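Long-range contacts in phosphodiesterase MJ0936 (Methanocaldococcus jannaschii, PDB 2AHD), which is a phosphodiesterase of the calcineurin-like phosphoesterase superfamily, in which two mixed beta sheets pack together between flanking helices: residues D8-L13 with C34-S39; V38-I43 with C65-W70; I54-N59 with F93-G98. One frame throughout, in Å; residues are numbered along the deposited sequence.

Contact 1 of 3, residues D8-L13 with C34-S39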
ATOM      1  N   ASP A   8      -6.839   1.668  -0.062  1.00 54.57           N
ATOM      2  CA  ASP A   8      -8.251   2.023   0.093  1.00 55.63           C
ATOM      3  C   ASP A   8      -8.829   1.517   1.409  1.00 55.45           C
ATOM      4  O   ASP A   8      -9.534   0.514   1.427  1.00 56.65           O
ATOM      5  CB  ASP A   8      -9.084   1.432  -1.050  1.00 54.89           C
ATOM      6  CG  ASP A   8      -8.395   1.530  -2.383  1.00 55.90           C
ATOM      7  OD1 ASP A   8      -8.070   2.652  -2.788  1.00 58.11           O
ATOM      8  OD2 ASP A   8      -8.174   0.482  -3.031  1.00 58.40           O
ATOM      9  N   THR A   9      -8.540   2.203   2.503  1.00 54.72           N
ATOM     10  CA  THR A   9      -9.064   1.797   3.795  1.00 55.38           C
ATOM     11  C   THR A   9     -10.379   2.523   4.086  1.00 56.27           C
ATOM     12  O   THR A   9     -11.215   2.043   4.853  1.00 56.44           O
ATOM     13  CB  THR A   9      -8.070   2.099   4.895  1.00 55.26           C
ATOM     14  OG1 THR A   9      -7.597   3.445   4.747  1.00 55.41           O
ATOM     15  CG2 THR A   9      -6.916   1.127   4.831  1.00 54.26           C
ATOM     16  N   HIS A  10     -10.548   3.691   3.474  1.00 56.22           N
ATOM     17  CA  HIS A  10     -11.757   4.492   3.617  1.00 55.05           C
ATOM     18  C   HIS A  10     -12.328   4.638   5.018  1.00 55.33           C
ATOM     19  O   HIS A  10     -13.492   4.337   5.267  1.00 55.44           O
ATOM     20  CB  HIS A  10     -12.814   3.945   2.679  1.00 56.09           C
ATOM     21  CG  HIS A  10     -12.381   3.936   1.247  1.00 57.61           C
ATOM     22  ND1 HIS A  10     -12.368   5.073   0.471  1.00 58.87           N
ATOM     23  CD2 HIS A  10     -11.856   2.951   0.482  1.00 60.10           C
ATOM     24  CE1 HIS A  10     -11.847   4.790  -0.712  1.00 60.48           C
ATOM     25  NE2 HIS A  10     -11.526   3.510  -0.731  1.00 61.47           N
ATOM     26  N   ASP A  11     -11.488   5.109   5.932  1.00 56.80           N
ATOM     27  CA  ASP A  11     -11.882   5.354   7.314  1.00 56.65           C
ATOM     28  C   ASP A  11     -12.407   4.175   8.141  1.00 57.03           C
ATOM     29  O   ASP A  11     -12.822   4.361   9.297  1.00 56.56           O
ATOM     30  CB  ASP A  11     -12.910   6.475   7.328  1.00 55.70           C
ATOM     31  CG  ASP A  11     -12.372   7.750   6.742  1.00 55.13           C
ATOM     32  OD1 ASP A  11     -11.142   7.847   6.569  1.00 55.85           O
ATOM     33  OD2 ASP A  11     -13.172   8.662   6.469  1.00 55.46           O
ATOM     34  N   HIS A  12     -12.379   2.974   7.567  1.00 55.74           N
ATOM     35  CA  HIS A  12     -12.863   1.797   8.274  1.00 55.78           C
ATOM     36  C   HIS A  12     -11.932   1.449   9.418  1.00 56.89           C
ATOM     37  O   HIS A  12     -11.116   0.534   9.308  1.00 57.57           O
ATOM     38  CB  HIS A  12     -12.959   0.631   7.308  1.00 55.26           C
ATOM     39  CG  HIS A  12     -13.754  -0.518   7.832  1.00 54.67           C
ATOM     40  ND1 HIS A  12     -14.596  -1.263   7.037  1.00 54.91           N
ATOM     41  CD2 HIS A  12     -13.823  -1.061   9.066  1.00 54.79           C
ATOM     42  CE1 HIS A  12     -15.151  -2.215   7.760  1.00 54.89           C
ATOM     43  NE2 HIS A  12     -14.698  -2.115   8.995  1.00 54.60           N
ATOM     44  N   LEU A  13     -12.065   2.161  10.531  1.00 57.24           N
ATOM     45  CA  LEU A  13     -11.181   1.937  11.667  1.00 58.33           C
ATOM     46  C   LEU A  13     -10.947   0.487  12.090  1.00 58.47           C
ATOM     47  O   LEU A  13      -9.810   0.076  12.280  1.00 58.09           O
ATOM     48  CB  LEU A  13     -11.643   2.780  12.849  1.00 58.04           C
ATOM     49  CG  LEU A  13     -11.357   4.264  12.592  1.00 57.68           C
ATOM     50  CD1 LEU A  13     -11.792   5.098  13.775  1.00 57.34           C
ATOM     51  CD2 LEU A  13      -9.871   4.451  12.329  1.00 56.73           C
ATOM     52  N   CYS A  34      -1.287   2.387  -0.663  1.00 63.07           N
ATOM     53  CA  CYS A  34      -1.423   3.226  -1.840  1.00 64.17           C
ATOM     54  C   CYS A  34      -2.751   3.907  -2.025  1.00 65.05           C
ATOM     55  O   CYS A  34      -2.890   4.780  -2.873  1.00 64.73           O
ATOM     56  CB  CYS A  34      -1.114   2.414  -3.100  1.00 63.71           C
ATOM     57  SG  CYS A  34      -1.198   0.623  -2.915  1.00 57.99           S
ATOM     58  N   GLY A  35      -3.722   3.525  -1.212  1.00 66.98           N
ATOM     59  CA  GLY A  35      -5.062   4.063  -1.368  1.00 66.42           C
ATOM     60  C   GLY A  35      -5.463   5.276  -0.587  1.00 64.84           C
ATOM     61  O   GLY A  35      -4.639   6.097  -0.213  1.00 65.32           O
ATOM     62  N   ASP A  36      -6.761   5.380  -0.360  1.00 63.87           N
ATOM     63  CA  ASP A  36      -7.309   6.496   0.379  1.00 63.70           C
ATOM     64  C   ASP A  36      -7.477   6.106   1.845  1.00 63.43           C
ATOM     65  O   ASP A  36      -8.278   5.232   2.173  1.00 63.03           O
ATOM     66  CB  ASP A  36      -8.693   6.918  -0.166  1.00 63.21           C
ATOM     67  CG  ASP A  36      -8.765   6.968  -1.691  1.00 62.18           C
ATOM     68  OD1 ASP A  36      -9.366   6.046  -2.289  1.00 62.94           O
ATOM     69  OD2 ASP A  36      -8.242   7.925  -2.288  1.00 59.08           O
ATOM     70  N   PHE A  37      -6.696   6.719   2.728  1.00 63.55           N
ATOM     71  CA  PHE A  37      -6.873   6.457   4.159  1.00 63.17           C
ATOM     72  C   PHE A  37      -8.153   7.218   4.228  1.00 62.88           C
ATOM     73  O   PHE A  37      -9.138   6.809   4.850  1.00 61.72           O
ATOM     74  CB  PHE A  37      -5.854   7.220   5.001  1.00 61.99           C
ATOM     75  CG  PHE A  37      -4.476   7.179   4.457  1.00 58.95           C
ATOM     76  CD1 PHE A  37      -4.174   7.831   3.274  1.00 57.59           C
ATOM     77  CD2 PHE A  37      -3.484   6.457   5.112  1.00 58.15           C
ATOM     78  CE1 PHE A  37      -2.902   7.758   2.746  1.00 58.62           C
ATOM     79  CE2 PHE A  37      -2.212   6.378   4.595  1.00 57.35           C
ATOM     80  CZ  PHE A  37      -1.916   7.028   3.411  1.00 57.65           C
ATOM     81  N   VAL A  38      -8.053   8.353   3.531  1.00 63.19           N
ATOM     82  CA  VAL A  38      -9.078   9.347   3.324  1.00 62.58           C
ATOM     83  C   VAL A  38      -9.110  10.434   4.382  1.00 62.71           C
ATOM     84  O   VAL A  38      -8.733  11.562   4.091  1.00 64.08           O
ATOM     85  CB  VAL A  38     -10.452   8.685   3.168  1.00 62.55           C
ATOM     86  CG1 VAL A  38     -11.496   9.508   3.853  1.00 62.01           C
ATOM     87  CG2 VAL A  38     -10.776   8.523   1.698  1.00 60.20           C
ATOM     88  N   SER A  39      -9.537  10.108   5.602  1.00 62.04           N
ATOM     89  CA  SER A  39      -9.636  11.107   6.655  1.00 61.43           C
ATOM     90  C   SER A  39      -8.408  11.183   7.542  1.00 62.66           C
ATOM     91  O   SER A  39      -7.755  10.175   7.795  1.00 63.76           O
ATOM     92  CB  SER A  39     -10.867  10.841   7.512  1.00 59.87           C
ATOM     93  OG  SER A  39     -12.054  11.095   6.793  1.00 58.71           O
TER

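Contact 2 of 3, residues V38-I43 with C65-W70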
ATOM      1  N   VAL A  38      -8.053   8.353   3.531  1.00 63.19           N
ATOM      2  CA  VAL A  38      -9.078   9.347   3.324  1.00 62.58           C
ATOM      3  C   VAL A  38      -9.110  10.434   4.382  1.00 62.71           C
ATOM      4  O   VAL A  38      -8.733  11.562   4.091  1.00 64.08           O
ATOM      5  CB  VAL A  38     -10.452   8.685   3.168  1.00 62.55           C
ATOM      6  CG1 VAL A  38     -11.496   9.508   3.853  1.00 62.01           C
ATOM      7  CG2 VAL A  38     -10.776   8.523   1.698  1.00 60.20           C
ATOM      8  N   SER A  39      -9.537  10.108   5.602  1.00 62.04           N
ATOM      9  CA  SER A  39      -9.636  11.107   6.655  1.00 61.43           C
ATOM     10  C   SER A  39      -8.408  11.183   7.542  1.00 62.66           C
ATOM     11  O   SER A  39      -7.755  10.175   7.795  1.00 63.76           O
ATOM     12  CB  SER A  39     -10.867  10.841   7.512  1.00 59.87           C
ATOM     13  OG  SER A  39     -12.054  11.095   6.793  1.00 58.71           O
ATOM     14  N   LEU A  40      -8.112  12.386   8.028  1.00 63.68           N
ATOM     15  CA  LEU A  40      -6.960  12.628   8.892  1.00 64.04           C
ATOM     16  C   LEU A  40      -6.897  11.743  10.115  1.00 63.85           C
ATOM     17  O   LEU A  40      -5.837  11.200  10.426  1.00 63.69           O
ATOM     18  CB  LEU A  40      -6.926  14.090   9.345  1.00 64.52           C
ATOM     19  CG  LEU A  40      -5.915  14.994   8.634  1.00 64.34           C
ATOM     20  CD1 LEU A  40      -6.126  16.451   9.009  1.00 62.45           C
ATOM     21  CD2 LEU A  40      -4.521  14.527   9.000  1.00 64.16           C
ATOM     22  N   PHE A  41      -8.019  11.591  10.811  1.00 63.66           N
ATOM     23  CA  PHE A  41      -8.022  10.780  12.021  1.00 63.76           C
ATOM     24  C   PHE A  41      -7.485   9.382  11.796  1.00 65.11           C
ATOM     25  O   PHE A  41      -7.134   8.686  12.743  1.00 65.13           O
ATOM     26  CB  PHE A  41      -9.425  10.737  12.665  1.00 62.79           C
ATOM     27  CG  PHE A  41     -10.500  10.123  11.808  1.00 61.99           C
ATOM     28  CD1 PHE A  41     -10.602   8.749  11.667  1.00 61.64           C
ATOM     29  CD2 PHE A  41     -11.434  10.929  11.161  1.00 62.89           C
ATOM     30  CE1 PHE A  41     -11.615   8.183  10.898  1.00 61.96           C
ATOM     31  CE2 PHE A  41     -12.451  10.371  10.388  1.00 63.07           C
ATOM     32  CZ  PHE A  41     -12.542   8.997  10.257  1.00 61.38           C
ATOM     33  N   VAL A  42      -7.395   8.978  10.538  1.00 66.71           N
ATOM     34  CA  VAL A  42      -6.886   7.655  10.229  1.00 69.00           C
ATOM     35  C   VAL A  42      -5.399   7.533  10.555  1.00 70.54           C
ATOM     36  O   VAL A  42      -4.943   6.487  11.014  1.00 70.42           O
ATOM     37  CB  VAL A  42      -7.093   7.308   8.745  1.00 68.54           C
ATOM     38  CG1 VAL A  42      -6.434   5.966   8.434  1.00 68.80           C
ATOM     39  CG2 VAL A  42      -8.581   7.259   8.426  1.00 68.81           C
ATOM     40  N   ILE A  43      -4.649   8.605  10.328  1.00 71.45           N
ATOM     41  CA  ILE A  43      -3.218   8.595  10.583  1.00 72.82           C
ATOM     42  C   ILE A  43      -2.870   8.293  12.043  1.00 75.45           C
ATOM     43  O   ILE A  43      -1.878   7.619  12.320  1.00 75.43           O
ATOM     44  CB  ILE A  43      -2.572   9.941  10.178  1.00 71.21           C
ATOM     45  CG1 ILE A  43      -2.867  10.255   8.712  1.00 70.95           C
ATOM     46  CG2 ILE A  43      -1.079   9.890  10.388  1.00 70.08           C
ATOM     47  CD1 ILE A  43      -2.396   9.206   7.737  1.00 72.11           C
ATOM     48  N   CYS A  65      -1.826  17.873   2.445  1.00 80.20           N
ATOM     49  CA  CYS A  65      -0.939  18.713   3.228  1.00 81.95           C
ATOM     50  C   CYS A  65      -0.696  18.136   4.629  1.00 81.05           C
ATOM     51  O   CYS A  65       0.395  17.642   4.933  1.00 79.68           O
ATOM     52  CB  CYS A  65      -1.555  20.118   3.311  1.00 84.49           C
ATOM     53  SG  CYS A  65      -0.440  21.466   3.816  1.00 93.22           S
ATOM     54  N   LYS A  66      -1.726  18.189   5.469  1.00 81.19           N
ATOM     55  CA  LYS A  66      -1.635  17.703   6.842  1.00 81.03           C
ATOM     56  C   LYS A  66      -1.420  16.203   6.932  1.00 80.95           C
ATOM     57  O   LYS A  66      -0.954  15.697   7.948  1.00 81.05           O
ATOM     58  CB  LYS A  66      -2.899  18.073   7.625  1.00 80.96           C
ATOM     59  CG  LYS A  66      -3.290  19.536   7.543  1.00 82.01           C
ATOM     60  CD  LYS A  66      -4.225  19.920   8.681  1.00 83.01           C
ATOM     61  CE  LYS A  66      -5.080  21.136   8.326  1.00 84.00           C
ATOM     62  NZ  LYS A  66      -4.279  22.314   7.871  1.00 84.44           N
ATOM     63  N   LEU A  67      -1.767  15.486   5.871  1.00 80.89           N
ATOM     64  CA  LEU A  67      -1.607  14.039   5.863  1.00 80.13           C
ATOM     65  C   LEU A  67      -0.122  13.683   5.949  1.00 80.35           C
ATOM     66  O   LEU A  67       0.274  12.825   6.744  1.00 78.09           O
ATOM     67  CB  LEU A  67      -2.245  13.448   4.593  1.00 79.42           C
ATOM     68  CG  LEU A  67      -3.170  12.220   4.696  1.00 78.81           C
ATOM     69  CD1 LEU A  67      -4.194  12.382   5.808  1.00 77.91           C
ATOM     70  CD2 LEU A  67      -3.873  12.027   3.375  1.00 78.60           C
ATOM     71  N   LYS A  68       0.699  14.357   5.144  1.00 82.19           N
ATOM     72  CA  LYS A  68       2.135  14.097   5.149  1.00 83.96           C
ATOM     73  C   LYS A  68       2.766  14.561   6.451  1.00 84.34           C
ATOM     74  O   LYS A  68       3.690  13.926   6.960  1.00 83.07           O
ATOM     75  CB  LYS A  68       2.840  14.804   3.983  1.00 85.15           C
ATOM     76  CG  LYS A  68       4.294  14.321   3.799  1.00 86.39           C
ATOM     77  CD  LYS A  68       5.171  15.234   2.926  1.00 87.31           C
ATOM     78  CE  LYS A  68       4.636  15.423   1.513  1.00 87.58           C
ATOM     79  NZ  LYS A  68       3.426  16.299   1.494  1.00 89.02           N
ATOM     80  N   GLU A  69       2.271  15.675   6.978  1.00 85.41           N
ATOM     81  CA  GLU A  69       2.788  16.217   8.227  1.00 87.62           C
ATOM     82  C   GLU A  69       2.587  15.217   9.353  1.00 88.17           C
ATOM     83  O   GLU A  69       3.528  14.843  10.047  1.00 88.43           O
ATOM     84  CB  GLU A  69       2.075  17.516   8.575  1.00 89.13           C
ATOM     85  CG  GLU A  69       2.017  18.504   7.428  1.00 92.17           C
ATOM     86  CD  GLU A  69       1.481  19.862   7.860  1.00 93.49           C
ATOM     87  OE1 GLU A  69       1.364  20.754   6.987  1.00 94.06           O
ATOM     88  OE2 GLU A  69       1.182  20.026   9.070  1.00 92.59           O
ATOM     89  N   TRP A  70       1.346  14.786   9.525  1.00 89.22           N
ATOM     90  CA  TRP A  70       0.996  13.831  10.562  1.00 90.65           C
ATOM     91  C   TRP A  70       1.751  12.520  10.407  1.00 90.21           C
ATOM     92  O   TRP A  70       2.103  11.879  11.394  1.00 89.43           O
ATOM     93  CB  TRP A  70      -0.504  13.572  10.522  1.00 94.08           C
ATOM     94  CG  TRP A  70      -1.335  14.739  10.984  1.00 98.37           C
ATOM     95  CD1 TRP A  70      -1.067  16.074  10.810  1.00 99.01           C
ATOM     96  CD2 TRP A  70      -2.599  14.670  11.653  1.00100.12           C
ATOM     97  NE1 TRP A  70      -2.090  16.836  11.328  1.00 99.47           N
ATOM     98  CE2 TRP A  70      -3.043  16.000  11.850  1.00100.26           C
ATOM     99  CE3 TRP A  70      -3.405  13.611  12.103  1.00100.21           C
ATOM    100  CZ2 TRP A  70      -4.260  16.296  12.477  1.00100.94           C
ATOM    101  CZ3 TRP A  70      -4.612  13.906  12.723  1.00100.53           C
ATOM    102  CH2 TRP A  70      -5.030  15.237  12.904  1.00101.00           C
TER

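Contact 3 of 3, residues I54-N59 with F93-G98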
ATOM      1  N   ILE A  54       5.234   3.847   3.468  1.00 76.84           N
ATOM      2  CA  ILE A  54       5.474   4.382   2.129  1.00 76.39           C
ATOM      3  C   ILE A  54       4.061   4.435   1.560  1.00 76.26           C
ATOM      4  O   ILE A  54       3.519   3.415   1.133  1.00 77.06           O
ATOM      5  CB  ILE A  54       6.323   3.433   1.240  1.00 76.22           C
ATOM      6  CG1 ILE A  54       7.591   2.989   1.976  1.00 76.24           C
ATOM      7  CG2 ILE A  54       6.695   4.140  -0.051  1.00 74.64           C
ATOM      8  CD1 ILE A  54       7.339   2.042   3.142  1.00 76.82           C
ATOM      9  N   ALA A  55       3.454   5.615   1.578  1.00 75.48           N
ATOM     10  CA  ALA A  55       2.089   5.768   1.097  1.00 73.68           C
ATOM     11  C   ALA A  55       1.972   6.648  -0.135  1.00 72.65           C
ATOM     12  O   ALA A  55       2.869   7.418  -0.450  1.00 72.45           O
ATOM     13  CB  ALA A  55       1.227   6.325   2.212  1.00 73.97           C
ATOM     14  N   THR A  56       0.852   6.520  -0.830  1.00 71.92           N
ATOM     15  CA  THR A  56       0.589   7.305  -2.025  1.00 70.73           C
ATOM     16  C   THR A  56      -0.791   7.921  -1.898  1.00 70.22           C
ATOM     17  O   THR A  56      -1.700   7.310  -1.337  1.00 71.18           O
ATOM     18  CB  THR A  56       0.638   6.435  -3.282  1.00 70.75           C
ATOM     19  OG1 THR A  56       2.001   6.164  -3.616  1.00 70.54           O
ATOM     20  CG2 THR A  56      -0.027   7.139  -4.443  1.00 71.09           C
ATOM     21  N   TYR A  57      -0.945   9.133  -2.418  1.00 69.61           N
ATOM     22  CA  TYR A  57      -2.217   9.844  -2.345  1.00 68.92           C
ATOM     23  C   TYR A  57      -3.302   9.222  -3.213  1.00 67.15           C
ATOM     24  O   TYR A  57      -3.068   8.845  -4.360  1.00 68.47           O
ATOM     25  CB  TYR A  57      -2.031  11.317  -2.739  1.00 70.63           C
ATOM     26  CG  TYR A  57      -1.212  12.126  -1.761  1.00 72.25           C
ATOM     27  CD1 TYR A  57      -1.623  12.278  -0.442  1.00 71.19           C
ATOM     28  CD2 TYR A  57      -0.014  12.728  -2.154  1.00 73.32           C
ATOM     29  CE1 TYR A  57      -0.864  13.006   0.466  1.00 72.85           C
ATOM     30  CE2 TYR A  57       0.756  13.464  -1.248  1.00 73.06           C
ATOM     31  CZ  TYR A  57       0.325  13.596   0.061  1.00 72.83           C
ATOM     32  OH  TYR A  57       1.088  14.299   0.970  1.00 72.26           O
ATOM     33  N   GLY A  58      -4.493   9.116  -2.649  1.00 64.54           N
ATOM     34  CA  GLY A  58      -5.605   8.568  -3.383  1.00 62.62           C
ATOM     35  C   GLY A  58      -6.359   9.754  -3.920  1.00 61.19           C
ATOM     36  O   GLY A  58      -6.042  10.877  -3.574  1.00 61.06           O
ATOM     37  N   ASN A  59      -7.353   9.519  -4.759  1.00 61.24           N
ATOM     38  CA  ASN A  59      -8.128  10.613  -5.322  1.00 61.77           C
ATOM     39  C   ASN A  59      -9.099  11.172  -4.298  1.00 62.41           C
ATOM     40  O   ASN A  59      -9.649  12.248  -4.501  1.00 64.14           O
ATOM     41  CB  ASN A  59      -8.892  10.130  -6.553  1.00 61.00           C
ATOM     42  CG  ASN A  59      -9.573   8.808  -6.315  1.00 63.58           C
ATOM     43  OD1 ASN A  59      -8.952   7.852  -5.827  1.00 64.58           O
ATOM     44  ND2 ASN A  59     -10.855   8.734  -6.651  1.00 64.61           N
ATOM     45  N   PHE A  93      10.720  -1.021  -7.298  1.00 85.73           N
ATOM     46  CA  PHE A  93       9.304  -0.804  -7.040  1.00 83.50           C
ATOM     47  C   PHE A  93       8.766   0.477  -7.657  1.00 82.19           C
ATOM     48  O   PHE A  93       9.507   1.432  -7.886  1.00 82.73           O
ATOM     49  CB  PHE A  93       9.031  -0.718  -5.534  1.00 83.46           C
ATOM     50  CG  PHE A  93       9.121  -2.028  -4.808  1.00 83.93           C
ATOM     51  CD1 PHE A  93      10.347  -2.595  -4.508  1.00 83.91           C
ATOM     52  CD2 PHE A  93       7.969  -2.682  -4.394  1.00 83.98           C
ATOM     53  CE1 PHE A  93      10.423  -3.793  -3.801  1.00 83.44           C
ATOM     54  CE2 PHE A  93       8.041  -3.880  -3.687  1.00 83.67           C
ATOM     55  CZ  PHE A  93       9.269  -4.434  -3.391  1.00 82.75           C
ATOM     56  N   PHE A  94       7.464   0.469  -7.933  1.00 80.15           N
ATOM     57  CA  PHE A  94       6.747   1.639  -8.425  1.00 77.70           C
ATOM     58  C   PHE A  94       5.379   1.562  -7.790  1.00 75.54           C
ATOM     59  O   PHE A  94       4.629   0.629  -8.044  1.00 74.84           O
ATOM     60  CB  PHE A  94       6.570   1.674  -9.924  1.00 76.97           C
ATOM     61  CG  PHE A  94       5.893   2.924 -10.391  1.00 78.29           C
ATOM     62  CD1 PHE A  94       6.457   4.166 -10.133  1.00 79.00           C
ATOM     63  CD2 PHE A  94       4.682   2.872 -11.062  1.00 79.36           C
ATOM     64  CE1 PHE A  94       5.824   5.341 -10.536  1.00 79.65           C
ATOM     65  CE2 PHE A  94       4.039   4.046 -11.471  1.00 79.36           C
ATOM     66  CZ  PHE A  94       4.616   5.280 -11.206  1.00 79.04           C
ATOM     67  N   ILE A  95       5.066   2.552  -6.965  1.00 73.69           N
ATOM     68  CA  ILE A  95       3.810   2.587  -6.242  1.00 71.24           C
ATOM     69  C   ILE A  95       2.946   3.775  -6.621  1.00 69.89           C
ATOM     70  O   ILE A  95       3.441   4.873  -6.842  1.00 69.10           O
ATOM     71  CB  ILE A  95       4.085   2.639  -4.745  1.00 70.83           C
ATOM     72  CG1 ILE A  95       5.086   1.546  -4.380  1.00 70.75           C
ATOM     73  CG2 ILE A  95       2.804   2.467  -3.977  1.00 71.91           C
ATOM     74  CD1 ILE A  95       5.520   1.567  -2.937  1.00 70.78           C
ATOM     75  N   THR A  96       1.644   3.541  -6.696  1.00 69.47           N
ATOM     76  CA  THR A  96       0.696   4.594  -7.041  1.00 69.03           C
ATOM     77  C   THR A  96      -0.721   4.096  -6.836  1.00 68.74           C
ATOM     78  O   THR A  96      -1.001   2.930  -7.048  1.00 69.23           O
ATOM     79  CB  THR A  96       0.864   5.068  -8.523  1.00 68.14           C
ATOM     80  OG1 THR A  96      -0.040   6.150  -8.778  1.00 66.13           O
ATOM     81  CG2 THR A  96       0.577   3.936  -9.511  1.00 65.73           C
ATOM     82  N   HIS A  97      -1.601   4.980  -6.391  1.00 68.90           N
ATOM     83  CA  HIS A  97      -3.001   4.634  -6.185  1.00 69.67           C
ATOM     84  C   HIS A  97      -3.529   4.489  -7.601  1.00 71.30           C
ATOM     85  O   HIS A  97      -3.230   5.343  -8.434  1.00 71.99           O
ATOM     86  CB  HIS A  97      -3.692   5.799  -5.484  1.00 68.48           C
ATOM     87  CG  HIS A  97      -5.153   5.600  -5.256  1.00 67.05           C
ATOM     88  ND1 HIS A  97      -5.646   4.739  -4.304  1.00 66.29           N
ATOM     89  CD2 HIS A  97      -6.232   6.181  -5.832  1.00 66.46           C
ATOM     90  CE1 HIS A  97      -6.965   4.799  -4.301  1.00 66.46           C
ATOM     91  NE2 HIS A  97      -7.346   5.667  -5.219  1.00 66.44           N
ATOM     92  N   GLY A  98      -4.280   3.428  -7.890  1.00 72.03           N
ATOM     93  CA  GLY A  98      -4.815   3.254  -9.243  1.00 75.78           C
ATOM     94  C   GLY A  98      -4.778   4.545 -10.049  1.00 77.05           C
ATOM     95  O   GLY A  98      -3.871   4.747 -10.845  1.00 77.60           O
TER
HETATM   96  O   HOH W   1      -1.492   7.958  -7.131  1.00 87.33           O

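Contact 1 of 3, residues D8-L13 with C34-S39
D11 meets the other loop with both its side chain and its backbone, and so illustrates how a single aspartate can supply several of the bonds between two loops. Its carboxylate faces S39 and accepts one hydrogen bond on each oxygen: D11 OD1 receives S39 N on its syn lone pair, 2.9 Å away, while S39 OG reaches D11 OD2 at 2.7 Å, also on the syn side but 29° out of the carboxylate plane. The first torsion of D11 (chi1 -60°) sets CG beside the backbone N and anti to the carbonyl carbon, which brings the carboxylate to S39; D11 N separately bonds to F37 O (3.1 Å). The V38 side chain crosses that of D11 at about a right angle, its CG1 against the carboxylate. The two loops belong to the opening signatures of the calcineurin-like family, an Asp-x-His sequence (D8 to H10) and a Gly-Asp pair (G35, D36), which in relatives line a metal site. Here the signatures are joined through one carbonyl. D36 O accepts from H10 N at 3.0 Å, nearly straight at the hydrogen (161°), and from T9 N at 3.1 Å, a donor that stands above the carbonyl plane. The same oxygen lies over one face of the H10 imidazole. The ring's CE1 approaches D36 OD1 at 3.2 Å, with ring and carboxylate planes markedly tilted, and V38 CG2 approaches ND1. G35 packs its CA against D8 N, and D8 OD1 and D36 OD1 stand 3.7 Å apart; D8 OD1 is held by H120 N, and D36 OD2 by N60 N. A type I' turn spans T9 to H12, and H12 takes the N-cap position of helix 13-24.

Contact 2 of 3, residues V38-I43 with C65-W70
L40 and W70 meet in a CH-pi contact, the centrepiece of an apolar seam between the connections of two successive beta-alpha-beta crossovers. Residues 38-43 lead from the loop after strand 30-33 into helix 43-46, and residues 65-70 lie on helix 64-74; the strands these connections join run parallel in one sheet. The methyl CD2 of L40 stands over the centre of the indole's six-membered ring, 3.4 Å from its centroid and 17° off the normal. L40 CD1 reaches toward K66, whose aliphatic CB it meets at 3.9 Å. K66 thus contributes carbon to the seam while the end of its chain leads away from the loop. L67, which is buried, packs on the same leucine: its CD1 lies 3.9 Å from L40 CD2 and 3.8 Å from I43 CG1, so one methyl bridges two residues a turn apart.

I43 divides its branches between two partners. With chi1 at -56°, CG1 sits beside the backbone N and turns to L67, whereas CG2, anti to that N, comes to 3.7 Å from W70 CB. No hydrogen bond crosses the interface; its contacts are apolar and CH-pi.

The next shell fixes the two walls. Within the loop, I43 N bonds to L40 O at 2.9 Å, which keeps L40 and I43 on a common face, and V38 N is tied to D61 OD1. On the helix side, K68, pointing away from the loop, gives its NZ to Y57 OH. Further residues of helix 64-74, L71 and I74, close round I43, and E63 touches L40 just ahead of that helix. Beside its contact with K66, L40 CD1 also touches the rim of the indole at W70 CZ2, 3.9 Å away.

Contact 3 of 3, residues I54-N59 with F93-G98
H97 and N59 make the one direct polar link between these segments, and it is a modest one. H97 NE2 donates to N59 OD1 over 2.8 Å, but the bond is weak, bent to 124° at the hydrogen, with the oxygen at the ring edge near its plane. The other ring nitrogen, ND1, has a weak bond to C34 O, so each ring nitrogen has a weak polar partner. A water adds an indirect link: it lies 2.8 Å from T96 OG1 and makes a weak bond to Y57 O.

Contacts over the ring come next. The H97 side chain extends with CG anti to the backbone N (chi1 178°), which carries the imidazole across to the loop at G58 and N59. G58 CA lies over one face in a CH-pi contact, 3.6 Å from the ring centroid and offset toward the rim, while H97 CB abuts Y57 O. G58 and N59 form the Gly-Asn pair that is a signature of calcineurin-like phosphoesterases, and H97 occupies the place of a histidine that in relatives lines the metal site.

Apolar packing fills the remainder. I54 CG2 meets I95 CD1 at 4.0 Å, the two side chains crossing at about a right angle. T56 turns CG2 to T96 CA (3.7 Å) and the start of H97, leaving OG1 to a weak bond with D81 O.

The contact lies where the two sheets face each other. Strands 54-56 and 93-96 approach to 6.9 Å between axes at 46°, stacked across the core rather than side by side. Strand 52-56 is flanked by 30-33 and 79-81, and strand 91-96 by 83-88 and 115-118; helix 101-110 covers the other side of strand 91-96, V103 and A107 against F94 and L104 against T96.

How the contacts relate
From the N terminus, strand 3-6 leads into the loop of contact 1, which closes over helix 13-24 and strand 30-33. The chain continues directly through V38 and S39, shared by both contacts, into contact 2, which closes over helix 43-46 and strand 52-56. Contact 3 opens inside that loop and ends beyond it, so contacts 2 and 3 cross, whereas contact 1 closes before contact 3 begins. Contacts 1 and 2 join neighbouring crossovers of one sheet, and contact 3 brings the second sheet against the first. H97 packs against D8, G35 and D36, connecting contact 3 with contact 1; V42 packs against D11, connecting contact 2 with contact 1.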